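Local coordinates for flagellar protein FlgA (Thermotoga maritima, PDB 3FRN), which probably acts in the periplasm as a chaperone for assembly of the P-ring of the flagellar basal body, at residues A[5-10]-A[57-62]; A[147-152]-A[162-167]; A[28-33]-A[52-57]. One frame throughout, in Å; residues are numbered along the deposited sequence. Where two conformers were deposited one is given.

The three contacts sample two regions of an elongated, multidomain chain. Contacts 1 and 3 both lie in the FlgA N-terminal domain-like region; their centres are about 13 Å apart and they share Tyr57. Contact 3 is nested in the loop that contact 1 closes, since helix 47-53 runs on through a turn into strand 58-60, one of the two parallel strands of contact 1. Contact 2 comes later in the chain, in the SAF region, with its centre about 34 Å from that of contact 1 and about 44 Å from that of contact 3. It touches neither of the others, its nearest atoms lying about 15 Å from contact 1 and about 28 Å from contact 3.

Contact 1 (A[5-10]-A[57-62]); sequences LTLKET and YDFTGP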
loop_
_atom_site.group_PDB
_atom_site.type_symbol
_atom_site.label_atom_id
_atom_site.label_comp_id
_atom_site.label_asym_id
_atom_site.label_seq_id
_atom_site.Cartn_x
_atom_site.Cartn_y
_atom_site.Cartn_z
ATOM N N LEU A 5 15.627 3.597 29.158
ATOM C CA LEU A 5 16.707 3.253 28.253
ATOM C C LEU A 5 16.463 3.879 26.892
ATOM O O LEU A 5 15.387 3.726 26.311
ATOM C CB LEU A 5 16.847 1.734 28.132
ATOM C CG LEU A 5 16.910 0.936 29.439
ATOM C CD1 LEU A 5 16.585 -0.531 29.202
ATOM C CD2 LEU A 5 18.258 1.080 30.131
ATOM N N THR A 6 17.465 4.598 26.398
ATOM C CA THR A 6 17.403 5.186 25.068
ATOM C C THR A 6 17.682 4.126 24.008
ATOM O O THR A 6 18.639 3.355 24.114
ATOM C CB THR A 6 18.382 6.354 24.921
ATOM O OG1 THR A 6 18.234 7.244 26.036
ATOM C CG2 THR A 6 18.107 7.118 23.638
ATOM N N LEU A 7 16.829 4.094 22.990
ATOM C CA LEU A 7 16.929 3.119 21.916
ATOM C C LEU A 7 17.825 3.605 20.785
ATOM O O LEU A 7 17.816 4.788 20.445
ATOM C CB LEU A 7 15.534 2.809 21.365
ATOM C CG LEU A 7 14.562 2.062 22.284
ATOM C CD1 LEU A 7 13.150 2.166 21.751
ATOM C CD2 LEU A 7 14.966 0.603 22.441
ATOM N N LYS A 8 18.617 2.689 20.231
ATOM C CA LYS A 8 19.379 2.962 19.018
ATOM C C LYS A 8 18.413 3.120 17.846
ATOM O O LYS A 8 17.315 2.564 17.857
ATOM C CB LYS A 8 20.360 1.824 18.729
ATOM C CG LYS A 8 21.534 1.721 19.694
ATOM C CD LYS A 8 22.535 0.677 19.201
ATOM C CE LYS A 8 23.733 0.548 20.134
ATOM N NZ LYS A 8 23.477 -0.405 21.245
ATOM N N GLU A 9 18.815 3.882 16.836
ATOM C CA GLU A 9 17.980 4.061 15.653
ATOM C C GLU A 9 18.046 2.824 14.766
ATOM O O GLU A 9 17.013 2.277 14.368
ATOM C CB GLU A 9 18.418 5.293 14.869
ATOM C CG GLU A 9 17.614 5.555 13.606
ATOM C CD GLU A 9 18.278 6.587 12.717
ATOM O OE1 GLU A 9 17.595 7.541 12.296
ATOM O OE2 GLU A 9 19.493 6.452 12.449
ATOM N N THR A 10 19.270 2.399 14.450
ATOM C CA THR A 10 19.496 1.200 13.658
ATOM C C THR A 10 20.592 0.326 14.278
ATOM O O THR A 10 21.369 0.779 15.127
ATOM C CB THR A 10 19.883 1.521 12.181
ATOM O OG1 THR A 10 21.166 2.150 12.145
ATOM C CG2 THR A 10 18.844 2.423 11.486
ATOM N N TYR A 57 10.585 -1.702 32.525
ATOM C CA TYR A 57 11.377 -0.565 32.055
ATOM C C TYR A 57 10.599 0.335 31.101
ATOM O O TYR A 57 9.693 -0.121 30.404
ATOM C CB TYR A 57 12.659 -1.053 31.374
ATOM C CG TYR A 57 13.512 -1.898 32.283
ATOM C CD1 TYR A 57 14.199 -1.324 33.346
ATOM C CD2 TYR A 57 13.619 -3.271 32.090
ATOM C CE1 TYR A 57 14.973 -2.091 34.193
ATOM C CE2 TYR A 57 14.394 -4.050 32.932
ATOM C CZ TYR A 57 15.067 -3.452 33.983
ATOM O OH TYR A 57 15.837 -4.215 34.827
ATOM N N ASP A 58 10.953 1.619 31.093
ATOM C CA ASP A 58 10.443 2.563 30.105
ATOM C C ASP A 58 11.480 2.755 29.009
ATOM O O ASP A 58 12.672 2.512 29.212
ATOM C CB ASP A 58 10.087 3.908 30.743
ATOM C CG ASP A 58 8.686 3.923 31.335
ATOM O OD1 ASP A 58 8.202 5.020 31.698
ATOM O OD2 ASP A 58 8.064 2.844 31.439
ATOM N N PHE A 59 11.019 3.187 27.844
ATOM C CA PHE A 59 11.892 3.318 26.687
ATOM C C PHE A 59 11.683 4.642 25.981
ATOM O O PHE A 59 10.548 5.074 25.768
ATOM C CB PHE A 59 11.680 2.153 25.717
ATOM C CG PHE A 59 12.157 0.829 26.252
ATOM C CD1 PHE A 59 13.494 0.457 26.134
ATOM C CD2 PHE A 59 11.272 -0.042 26.884
ATOM C CE1 PHE A 59 13.939 -0.757 26.630
ATOM C CE2 PHE A 59 11.714 -1.262 27.388
ATOM C CZ PHE A 59 13.050 -1.620 27.258
ATOM N N THR A 60 12.794 5.286 25.642
ATOM C CA THR A 60 12.772 6.523 24.883
ATOM C C THR A 60 13.566 6.348 23.581
ATOM O O THR A 60 14.173 5.303 23.353
ATOM C CB THR A 60 13.280 7.712 25.732
ATOM O OG1 THR A 60 12.980 8.942 25.067
ATOM C CG2 THR A 60 14.775 7.620 25.979
ATOM N N GLY A 61 13.544 7.361 22.724
ATOM C CA GLY A 61 14.229 7.289 21.439
ATOM C C GLY A 61 13.258 7.166 20.281
ATOM O O GLY A 61 12.115 7.633 20.376
ATOM N N PRO A 62 13.707 6.532 19.178
ATOM C CA PRO A 62 12.898 6.241 17.996
ATOM C C PRO A 62 11.765 5.267 18.308
ATOM O O PRO A 62 11.839 4.519 19.286
ATOM C CB PRO A 62 13.899 5.581 17.038
ATOM C CG PRO A 62 14.971 5.047 17.920
ATOM C CD PRO A 62 15.088 6.044 19.023
#
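Leu5 pairs with Phe59 and Thr6 with Thr60 in a short parallel two-stranded sheet, where Leu5 N donates to Asp58 O (3.1 Å), Leu5 O accepts from Thr60 N, and Leu7 N reaches Thr60 O at 2.9 Å. The middle bond is nearly straight at hydrogen (168°), yet its donor stands above the plane of the Leu5 carbonyl; the same oxygen also meets the CA-H of Phe59.

Leu5 and Phe59 leave the sheet on the same face and run side by side, so that Leu5 CD1 comes to 3.7 Å from Phe59 CE1. Leu7 CD2 approaches the neighbouring ring atom, Phe59 CD1, with its side chain crossing the phenylalanine at about a right angle. Helix 47-53 meets this face too, where Leu50 touches both Leu7 and Phe59. On the other face Thr6 and Thr60 also lie alongside each other, Thr6 OG1 resting 3.5 Å from Thr60 CG2. With Thr60 OG1 anti to the backbone N (chi1 -168°), the methyl rather than the hydroxyl is turned to Thr6.

Past the paired residues, Gly61 adopts backbone angles that a side chain would not tolerate, and Pro62 follows with its ring against the first segment: CD lies 3.3 Å from Leu7 O and CG 3.4 Å from Lys8 O. Proline has no N-H with which to extend the parallel ladder; instead its ring carbons rest against these carbonyl oxygens, and CD also against Leu7 CB. The chemistry is thus divided, with main-chain bonds setting the register, Leu7 and Phe59 presenting apolar groups to helix 47-53, and Leu5 packing beside the phenylalanine.

Contact 2 (A[147-152]-A[162-167]); sequences VLKRNI and DVRLEK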
loop_
_atom_site.group_PDB
_atom_site.type_symbol
_atom_site.label_atom_id
_atom_site.label_comp_id
_atom_site.label_asym_id
_atom_site.label_seq_id
_atom_site.Cartn_x
_atom_site.Cartn_y
_atom_site.Cartn_z
ATOM N N VAL A 147 -2.031 13.192 -3.346
ATOM C CA VAL A 147 -2.756 13.704 -2.184
ATOM C C VAL A 147 -3.291 15.105 -2.498
ATOM O O VAL A 147 -2.626 15.886 -3.178
ATOM C CB VAL A 147 -1.838 13.717 -0.920
ATOM C CG1 VAL A 147 -2.448 14.521 0.227
ATOM C CG2 VAL A 147 -1.537 12.295 -0.459
ATOM N N LEU A 148 -4.492 15.410 -2.014
ATOM C CA LEU A 148 -5.123 16.716 -2.247
ATOM C C LEU A 148 -4.432 17.911 -1.581
ATOM O O LEU A 148 -4.130 17.884 -0.382
ATOM C CB LEU A 148 -6.599 16.675 -1.842
ATOM C CG LEU A 148 -7.534 15.946 -2.817
ATOM C CD1 LEU A 148 -8.963 16.060 -2.343
ATOM C CD2 LEU A 148 -7.409 16.497 -4.233
ATOM N N LYS A 149 -4.185 18.953 -2.378
ATOM C CA LYS A 149 -3.702 20.248 -1.877
ATOM C C LYS A 149 -4.845 21.104 -1.343
ATOM O O LYS A 149 -4.632 21.951 -0.484
ATOM C CB LYS A 149 -2.996 21.049 -2.980
ATOM C CG LYS A 149 -1.567 20.635 -3.268
ATOM C CD LYS A 149 -1.170 21.031 -4.682
ATOM C CE LYS A 149 -0.450 22.346 -4.747
ATOM N NZ LYS A 149 0.008 22.596 -6.143
ATOM N N ARG A 150 -6.049 20.893 -1.869
ATOM C CA ARG A 150 -7.196 21.725 -1.509
ATOM C C ARG A 150 -8.509 20.950 -1.558
ATOM O O ARG A 150 -8.574 19.866 -2.138
ATOM C CB ARG A 150 -7.261 22.954 -2.423
ATOM C CG ARG A 150 -7.338 22.617 -3.902
ATOM C CD ARG A 150 -6.858 23.771 -4.787
ATOM N NE ARG A 150 -7.582 25.027 -4.578
ATOM C CZ ARG A 150 -8.816 25.287 -5.015
ATOM N NH1 ARG A 150 -9.515 24.366 -5.680
ATOM N NH2 ARG A 150 -9.361 26.476 -4.773
ATOM N N ASN A 151 -9.547 21.514 -0.941
ATOM C CA ASN A 151 -10.880 20.911 -0.937
ATOM C C ASN A 151 -11.503 20.907 -2.320
ATOM O O ASN A 151 -11.361 21.867 -3.080
ATOM C CB ASN A 151 -11.811 21.640 0.034
ATOM C CG ASN A 151 -11.294 21.634 1.457
ATOM O OD1 ASN A 151 -10.273 21.015 1.760
ATOM N ND2 ASN A 151 -11.997 22.332 2.340
ATOM N N ILE A 152 -12.183 19.815 -2.647
ATOM C CA ILE A 152 -12.836 19.670 -3.941
ATOM C C ILE A 152 -14.262 19.152 -3.748
ATOM O O ILE A 152 -14.565 18.526 -2.731
ATOM C CB ILE A 152 -12.051 18.721 -4.877
ATOM C CG1 ILE A 152 -11.982 17.315 -4.274
ATOM C CG2 ILE A 152 -10.644 19.281 -5.169
ATOM C CD1 ILE A 152 -11.568 16.269 -5.237
ATOM N N ASP A 162 -4.589 21.026 -7.954
ATOM C CA ASP A 162 -5.371 20.453 -6.871
ATOM C C ASP A 162 -4.571 19.406 -6.106
ATOM O O ASP A 162 -4.882 19.090 -4.956
ATOM C CB ASP A 162 -6.669 19.836 -7.410
ATOM C CG ASP A 162 -7.511 20.823 -8.223
ATOM O OD1 ASP A 162 -7.179 22.031 -8.262
ATOM O OD2 ASP A 162 -8.515 20.388 -8.826
ATOM N N VAL A 163 -3.539 18.862 -6.743
ATOM C CA VAL A 163 -2.863 17.690 -6.196
ATOM C C VAL A 163 -1.351 17.832 -6.039
ATOM O O VAL A 163 -0.688 18.544 -6.802
ATOM C CB VAL A 163 -3.191 16.397 -7.005
ATOM C CG1 VAL A 163 -4.662 16.016 -6.856
ATOM C CG2 VAL A 163 -2.822 16.554 -8.475
ATOM N N ARG A 164 -0.823 17.159 -5.023
ATOM C CA ARG A 164 0.609 16.993 -4.859
ATOM C C ARG A 164 0.920 15.515 -4.636
ATOM O O ARG A 164 0.016 14.688 -4.512
ATOM C CB ARG A 164 1.136 17.839 -3.693
ATOM C CG ARG A 164 0.633 17.401 -2.330
ATOM C CD ARG A 164 1.308 18.147 -1.196
ATOM N NE ARG A 164 0.616 17.885 0.062
ATOM C CZ ARG A 164 -0.345 18.654 0.568
ATOM N NH1 ARG A 164 -0.720 19.757 -0.065
ATOM N NH2 ARG A 164 -0.925 18.325 1.714
ATOM N N LEU A 165 2.208 15.199 -4.587
ATOM C CA LEU A 165 2.676 13.843 -4.394
ATOM C C LEU A 165 3.222 13.712 -2.971
ATOM O O LEU A 165 3.947 14.589 -2.493
ATOM C CB LEU A 165 3.763 13.540 -5.423
ATOM C CG LEU A 165 3.812 12.170 -6.094
ATOM C CD1 LEU A 165 2.692 11.997 -7.119
ATOM C CD2 LEU A 165 5.167 12.000 -6.754
ATOM N N GLU A 166 2.845 12.635 -2.289
ATOM C CA GLU A 166 3.319 12.350 -0.930
ATOM C C GLU A 166 3.626 10.868 -0.765
ATOM O O GLU A 166 2.931 10.024 -1.334
ATOM C CB GLU A 166 2.267 12.747 0.106
ATOM C CG GLU A 166 2.114 14.245 0.330
ATOM C CD GLU A 166 1.285 14.564 1.558
ATOM O OE1 GLU A 166 1.023 13.638 2.357
ATOM O OE2 GLU A 166 0.900 15.739 1.732
ATOM N N LYS A 167 4.657 10.559 0.020
ATOM C CA LYS A 167 5.014 9.173 0.348
ATOM C C LYS A 167 4.021 8.580 1.354
ATOM O O LYS A 167 3.757 9.186 2.390
ATOM C CB LYS A 167 6.443 9.108 0.904
ATOM C CG LYS A 167 7.512 8.676 -0.103
ATOM C CD LYS A 167 8.025 7.269 0.200
ATOM C CE LYS A 167 9.058 6.785 -0.827
ATOM N NZ LYS A 167 8.456 6.017 -1.972
#
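Val147 forms the antiparallel hydrogen-bonded pair with Arg164: its N donates to Arg164 O at 2.8 Å and its O accepts from Arg164 N at 2.9 Å, both nearly along the C=O axis. Its two methyls lie against Glu166, whose side chain crosses the valine at about a right angle, Val147 CG1 being 3.9 Å from Glu166 OE2.

Leu148, in the non-hydrogen-bonded pair with Val163, brings CD2 to 3.8 Å from Val163 CG1. Its carbonyl oxygen lies over one face of the Arg164 guanidinium. That flat group is held from its edge by Glu166, as Arg164 NE donates in plane to the anti lone pair of Glu166 OE2 at 2.7 Å; Glu166 OE1 has a further salt bridge with Arg168. An alanine in place of Arg164 would keep the backbone pair but is likely to deprive Glu166 of this mate and uncover the Lys149 chain.

Lys149 N closes the ladder on Asp162 O (2.7 Å). Lys149 CG, anti to the carbonyl carbon (chi1 -80°), comes close to Arg164 NH1, and CD lies 3.3 Å from Val163 O. Arg150 runs its aliphatic part past Asp162, and its guanidinium stays beyond salt-bridge range of OD1, a buried oxygen with no partner in the model; Asp162 OD2 accepts from Lys159 N.

The pairing joins the end of strand 132-148 to strand 163-169 in an antiparallel sheet, while Leu148 hydrogen-bonds through its backbone to Gly196 and Thr197, and Ile152 to Leu193, within the SAF region.

Contact 3 (A[28-33]-A[52-57]); sequences VESEKN and TKFPEY
Lys53 NZ reaches the carbonyl oxygen of Asn33 across the contact, a weak hydrogen bond of 3.3 Å. The motif is a helix C-terminus followed directly by a type I beta turn: helix 47-53 ends at Lys53, Phe54 is the first residue to leave helical angles, and the turn from Phe54 to Tyr57 leads the chain toward strand 58-60. Against this corner lies the irregular segment 28-33, part of the loop between strands 16-18 and 35-37 in the FlgA N-terminal domain-like region.

Two lysines and one phenylalanine carry most of the packing. Lys53 departs from the helix with CG anti to its carbonyl carbon (chi1 -61°) and bends at chi2, which sends its amine toward Asn33, with CE following at 3.7 Å from the same Asn33 O. Lys32 comes from the loop and crosses Lys53 obliquely, their CD atoms 4.2 Å apart. Its chain is bent at chi2 and chi3, and its methylenes slide past Phe54 in the opposite direction, Lys32 CG standing 3.8 Å from Phe54 CE1. Lys32 NZ and Lys53 NZ stay 5.9 Å apart, so the lysines meet through their apolar parts while their charges remain separated. Lys32 NZ lies near Lys53 O without being bonded to it.

The Phe54 ring gathers several neighbours. Lys53 CB sits over one face, displaced toward the rim, and Leu20 and Leu34 touch the phenylalanine from adjoining loops. Phe54 is buried although the contact lies at the surface, and the methylenes of Lys32 pack against its ring as hydrophobic cover. Ser30 OG approaches the ring obliquely and comes to the same atom that Lys32 CG meets, lying 4.2 Å from Phe54 CE1.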
loop_
_atom_site.group_PDB
_atom_site.type_symbol
_atom_site.label_atom_id
_atom_site.label_comp_id
_atom_site.label_asym_id
_atom_site.label_seq_id
_atom_site.Cartn_x
_atom_site.Cartn_y
_atom_site.Cartn_z
ATOM N N VAL A 28 23.492 -2.399 29.404
ATOM C CA VAL A 28 22.599 -3.174 30.257
ATOM C C VAL A 28 23.043 -4.633 30.220
ATOM O O VAL A 28 23.452 -5.138 29.173
ATOM C CB VAL A 28 21.121 -3.090 29.791
ATOM C CG1 VAL A 28 20.174 -3.462 30.938
ATOM C CG2 VAL A 28 20.784 -1.701 29.234
ATOM N N GLU A 29 22.986 -5.304 31.365
ATOM C CA GLU A 29 23.215 -6.742 31.391
ATOM C C GLU A 29 21.874 -7.470 31.345
ATOM O O GLU A 29 21.000 -7.241 32.183
ATOM C CB GLU A 29 24.071 -7.175 32.598
ATOM C CG GLU A 29 23.660 -6.618 33.968
ATOM C CD GLU A 29 24.379 -5.324 34.335
ATOM O OE1 GLU A 29 25.285 -5.364 35.200
ATOM O OE2 GLU A 29 24.039 -4.268 33.761
ATOM N N SER A 30 21.705 -8.317 30.335
ATOM C CA SER A 30 20.493 -9.121 30.194
ATOM C C SER A 30 20.757 -10.356 29.353
ATOM O O SER A 30 21.498 -10.310 28.368
ATOM C CB SER A 30 19.345 -8.320 29.579
ATOM O OG SER A 30 18.159 -9.096 29.581
ATOM N N GLU A 31 20.125 -11.456 29.749
ATOM C CA GLU A 31 20.399 -12.756 29.163
ATOM C C GLU A 31 19.166 -13.332 28.469
ATOM O O GLU A 31 19.204 -14.454 27.960
ATOM C CB GLU A 31 20.908 -13.715 30.246
ATOM C CG GLU A 31 21.876 -14.782 29.744
ATOM C CD GLU A 31 23.156 -14.195 29.176
ATOM O OE1 GLU A 31 23.372 -14.322 27.948
ATOM O OE2 GLU A 31 23.939 -13.601 29.953
ATOM N N LYS A 32 18.078 -12.566 28.437
ATOM C CA LYS A 32 16.854 -13.059 27.812
ATOM C C LYS A 32 16.821 -12.803 26.306
ATOM O O LYS A 32 17.228 -11.738 25.827
ATOM C CB LYS A 32 15.596 -12.537 28.518
ATOM C CG LYS A 32 14.875 -11.389 27.845
ATOM C CD LYS A 32 13.366 -11.567 27.954
ATOM C CE LYS A 32 12.909 -11.644 29.406
ATOM N NZ LYS A 32 11.495 -12.092 29.521
ATOM N N ASN A 33 16.351 -13.812 25.578
ATOM C CA ASN A 33 16.251 -13.782 24.120
ATOM C C ASN A 33 15.125 -12.855 23.674
ATOM O O ASN A 33 13.964 -13.051 24.030
ATOM C CB ASN A 33 16.065 -15.215 23.586
ATOM C CG ASN A 33 15.566 -15.268 22.135
ATOM O OD1 ASN A 33 14.660 -16.039 21.817
ATOM N ND2 ASN A 33 16.163 -14.468 21.255
ATOM N N THR A 52 6.103 -6.139 26.265
ATOM C CA THR A 52 5.890 -7.555 26.564
ATOM C C THR A 52 7.093 -8.186 27.264
ATOM O O THR A 52 6.940 -8.855 28.293
ATOM C CB THR A 52 5.595 -8.364 25.285
ATOM O OG1 THR A 52 4.677 -7.640 24.459
ATOM C CG2 THR A 52 4.992 -9.722 25.636
ATOM N N LYS A 53 8.280 -7.978 26.699
ATOM C CA LYS A 53 9.509 -8.573 27.217
ATOM C C LYS A 53 9.964 -7.902 28.504
ATOM O O LYS A 53 10.213 -8.573 29.509
ATOM C CB LYS A 53 10.624 -8.506 26.168
ATOM C CG LYS A 53 10.329 -9.256 24.880
ATOM C CD LYS A 53 10.518 -10.756 25.014
ATOM C CE LYS A 53 10.662 -11.399 23.634
ATOM N NZ LYS A 53 10.681 -12.880 23.739
ATOM N N PHE A 54 10.057 -6.574 28.478
ATOM C CA PHE A 54 10.456 -5.813 29.666
ATOM C C PHE A 54 9.403 -4.771 30.049
ATOM O O PHE A 54 9.564 -3.589 29.742
ATOM C CB PHE A 54 11.809 -5.128 29.437
ATOM C CG PHE A 54 12.773 -5.943 28.623
ATOM C CD1 PHE A 54 13.517 -6.955 29.215
ATOM C CD2 PHE A 54 12.936 -5.697 27.261
ATOM C CE1 PHE A 54 14.407 -7.711 28.470
ATOM C CE2 PHE A 54 13.821 -6.449 26.502
ATOM C CZ PHE A 54 14.561 -7.457 27.105
ATOM N N PRO A 55 8.322 -5.201 30.725
ATOM C CA PRO A 55 7.265 -4.275 31.136
ATOM C C PRO A 55 7.671 -3.387 32.309
ATOM O O PRO A 55 6.965 -2.431 32.634
ATOM C CB PRO A 55 6.139 -5.214 31.570
ATOM C CG PRO A 55 6.836 -6.439 32.031
ATOM C CD PRO A 55 8.020 -6.587 31.129
ATOM N N GLU A 56 8.799 -3.713 32.934
ATOM C CA GLU A 56 9.282 -3.006 34.116
ATOM C C GLU A 56 10.115 -1.773 33.767
ATOM O O GLU A 56 10.318 -0.903 34.612
ATOM C CB GLU A 56 10.069 -3.956 35.035
ATOM C CG GLU A 56 11.157 -4.792 34.340
ATOM C CD GLU A 56 10.629 -6.068 33.692
ATOM O OE1 GLU A 56 9.542 -6.543 34.085
ATOM O OE2 GLU A 56 11.305 -6.602 32.790
ATOM N N TYR A 57 10.585 -1.702 32.525
ATOM C CA TYR A 57 11.377 -0.565 32.055
ATOM C C TYR A 57 10.599 0.335 31.101
ATOM O O TYR A 57 9.693 -0.121 30.404
ATOM C CB TYR A 57 12.659 -1.053 31.374
ATOM C CG TYR A 57 13.512 -1.898 32.283
ATOM C CD1 TYR A 57 14.199 -1.324 33.346
ATOM C CD2 TYR A 57 13.619 -3.271 32.090
ATOM C CE1 TYR A 57 14.973 -2.091 34.193
ATOM C CE2 TYR A 57 14.394 -4.050 32.932
ATOM C CZ TYR A 57 15.067 -3.452 33.983
ATOM O OH TYR A 57 15.837 -4.215 34.827
#